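LP04448p (Drosophila melanogaster, PDB 4QMH) probably binds tubulin through an array of TOG domains and drives microtubule polymerization, this fragment being its fourth TOG domain. Local coordinates at residues Glu133-Glu138 against Lys173-Ser178. Numbering follows the deposited sequence.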
loop_
_atom_site.group_PDB
_atom_site.type_symbol
_atom_site.label_atom_id
_atom_site.label_comp_id
_atom_site.label_asym_id
_atom_site.label_seq_id
_atom_site.Cartn_x
_atom_site.Cartn_y
_atom_site.Cartn_z
ATOM N N GLU A 133 -5.896 -4.380 6.820
ATOM C CA GLU A 133 -5.839 -2.932 6.993
ATOM C C GLU A 133 -5.566 -2.157 5.715
ATOM O O GLU A 133 -5.779 -0.939 5.690
ATOM C CB GLU A 133 -4.817 -2.530 8.064
ATOM C CG GLU A 133 -5.298 -2.763 9.482
ATOM C CD GLU A 133 -5.312 -4.230 9.828
ATOM O OE1 GLU A 133 -4.587 -5.005 9.165
ATOM O OE2 GLU A 133 -6.034 -4.613 10.763
ATOM N N PHE A 134 -5.105 -2.831 4.658
ATOM C CA PHE A 134 -4.857 -2.151 3.374
ATOM C C PHE A 134 -6.161 -1.844 2.643
ATOM O O PHE A 134 -6.214 -0.965 1.777
ATOM C CB PHE A 134 -4.000 -3.011 2.439
ATOM C CG PHE A 134 -2.591 -3.240 2.919
ATOM C CD1 PHE A 134 -1.915 -2.272 3.637
ATOM C CD2 PHE A 134 -1.943 -4.429 2.629
ATOM C CE1 PHE A 134 -0.614 -2.498 4.067
ATOM C CE2 PHE A 134 -0.639 -4.662 3.051
ATOM C CZ PHE A 134 0.020 -3.697 3.773
ATOM N N PHE A 135 -7.201 -2.611 2.956
ATOM C CA PHE A 135 -8.467 -2.553 2.225
ATOM C C PHE A 135 -9.515 -1.766 3.001
ATOM O O PHE A 135 -10.601 -2.259 3.306
ATOM C CB PHE A 135 -8.926 -3.975 1.878
ATOM C CG PHE A 135 -7.990 -4.674 0.940
ATOM C CD1 PHE A 135 -8.060 -4.435 -0.424
ATOM C CD2 PHE A 135 -7.008 -5.526 1.417
ATOM C CE1 PHE A 135 -7.176 -5.066 -1.307
ATOM C CE2 PHE A 135 -6.113 -6.142 0.547
ATOM C CZ PHE A 135 -6.204 -5.912 -0.824
ATOM N N GLU A 136 -9.154 -0.522 3.298
ATOM C CA GLU A 136 -9.966 0.390 4.077
ATOM C C GLU A 136 -9.759 1.808 3.576
ATOM O O GLU A 136 -8.684 2.154 3.076
ATOM C CB GLU A 136 -9.581 0.327 5.559
ATOM C CG GLU A 136 -9.785 -1.050 6.183
ATOM C CD GLU A 136 -10.017 -0.987 7.689
ATOM O OE1 GLU A 136 -10.120 0.129 8.225
ATOM O OE2 GLU A 136 -10.102 -2.053 8.331
ATOM N N SER A 137 -10.806 2.614 3.709
ATOM C CA SER A 137 -10.735 4.057 3.517
ATOM C C SER A 137 -10.349 4.498 2.116
ATOM O O SER A 137 -9.928 5.634 1.919
ATOM C CB SER A 137 -9.792 4.670 4.554
ATOM O OG SER A 137 -10.253 4.376 5.860
ATOM N N GLU A 138 -10.517 3.590 1.156
ATOM C CA GLU A 138 -10.242 3.857 -0.254
ATOM C C GLU A 138 -8.809 4.290 -0.525
ATOM O O GLU A 138 -8.556 5.047 -1.450
ATOM C CB GLU A 138 -11.235 4.871 -0.836
ATOM C CG GLU A 138 -12.678 4.334 -0.824
ATOM C CD GLU A 138 -13.698 5.258 -1.497
ATOM O OE1 GLU A 138 -13.306 6.236 -2.168
ATOM O OE2 GLU A 138 -14.914 5.001 -1.353
ATOM N N LYS A 173 -15.538 -5.767 1.392
ATOM C CA LYS A 173 -16.194 -5.783 0.086
ATOM C C LYS A 173 -16.415 -4.380 -0.428
ATOM O O LYS A 173 -16.295 -4.121 -1.626
ATOM C CB LYS A 173 -17.542 -6.506 0.158
ATOM C CG LYS A 173 -17.419 -7.994 0.370
ATOM C CD LYS A 173 -18.786 -8.673 0.406
ATOM C CE LYS A 173 -19.595 -8.377 -0.850
ATOM N NZ LYS A 173 -20.910 -9.067 -0.807
ATOM N N GLU A 174 -16.762 -3.467 0.477
ATOM C CA GLU A 174 -17.053 -2.106 0.073
ATOM C C GLU A 174 -15.804 -1.442 -0.492
ATOM O O GLU A 174 -15.889 -0.659 -1.439
ATOM C CB GLU A 174 -17.578 -1.294 1.259
ATOM C CG GLU A 174 -17.923 0.148 0.909
ATOM C CD GLU A 174 -18.907 0.283 -0.244
ATOM O OE1 GLU A 174 -19.704 -0.646 -0.503
ATOM O OE2 GLU A 174 -18.885 1.342 -0.905
ATOM N N ASP A 175 -14.649 -1.721 0.110
ATOM C CA ASP A 175 -13.416 -1.145 -0.411
ATOM C C ASP A 175 -13.082 -1.709 -1.792
ATOM O O ASP A 175 -12.625 -0.965 -2.669
ATOM C CB ASP A 175 -12.247 -1.347 0.551
ATOM C CG ASP A 175 -11.152 -0.317 0.342
ATOM O OD1 ASP A 175 -11.418 0.870 0.629
ATOM O OD2 ASP A 175 -10.044 -0.690 -0.094
ATOM N N ILE A 176 -13.296 -3.009 -1.993
ATOM C CA ILE A 176 -13.149 -3.570 -3.348
ATOM C C ILE A 176 -14.117 -2.894 -4.337
ATOM O O ILE A 176 -13.740 -2.549 -5.458
ATOM C CB ILE A 176 -13.313 -5.103 -3.360
ATOM C CG1 ILE A 176 -12.306 -5.767 -2.415
ATOM C CG2 ILE A 176 -13.168 -5.653 -4.779
ATOM C CD1 ILE A 176 -10.864 -5.415 -2.702
ATOM N N HIS A 177 -15.365 -2.675 -3.925
ATOM C CA HIS A 177 -16.301 -1.935 -4.771
ATOM C C HIS A 177 -15.721 -0.593 -5.243
ATOM O O HIS A 177 -15.946 -0.178 -6.375
ATOM C CB HIS A 177 -17.626 -1.676 -4.048
ATOM C CG HIS A 177 -18.643 -2.762 -4.218
ATOM N ND1 HIS A 177 -19.411 -2.894 -5.356
ATOM C CD2 HIS A 177 -19.039 -3.749 -3.379
ATOM C CE1 HIS A 177 -20.228 -3.923 -5.214
ATOM N NE2 HIS A 177 -20.022 -4.460 -4.025
ATOM N N SER A 178 -14.985 0.090 -4.368
ATOM C CA SER A 178 -14.438 1.395 -4.712
ATOM C C SER A 178 -13.403 1.315 -5.838
ATOM O O SER A 178 -13.116 2.320 -6.484
ATOM C CB SER A 178 -13.840 2.088 -3.481
ATOM O OG SER A 178 -12.610 1.489 -3.101
HETATM O O HOH W 1 -7.753 0.717 0.144
#
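Phe134 meets Asp175 through water. One water bridges the two acceptors, 2.8 Å from Phe134 O and 2.7 Å from Asp175 OD2. The Phe134 ring leads the other way and stacks on Phe100. Phe135 follows, with its backbone carbonyl group against the acid: its C lies 3.3 Å from Asp175 OD2. The Phe135 ring crosses obliquely to the Ile176 side chain, and its CD1 sits 3.7 Å from Ile176 CD1. Leu163 touches both side chains, and Ile176 also reaches Ile205 and Leu209 of helix 192-209. Glu136 and Ser137 turn their side chains away while their backbone curves round the carboxylate. Glu138 N then donates to the syn lone pair of Asp175 OD1 at 2.9 Å, in a bent bond of 142°. Glu138 is the N-cap residue of helix 139-145. Its side chain runs extended beyond CG and passes Ser178, with CG 3.6 Å from Ser178 OG. Asp175 points its CG anti to its backbone N (chi1 -156°), which carries the carboxylate into the curve of the loop. One buried carboxylate thus ties this loop, and the start of helix 139-145, to the first turn of helix 173-186. One oxygen binds a backbone N-H and the other a water, polar contacts that probably offset part of the cost of burying the charge.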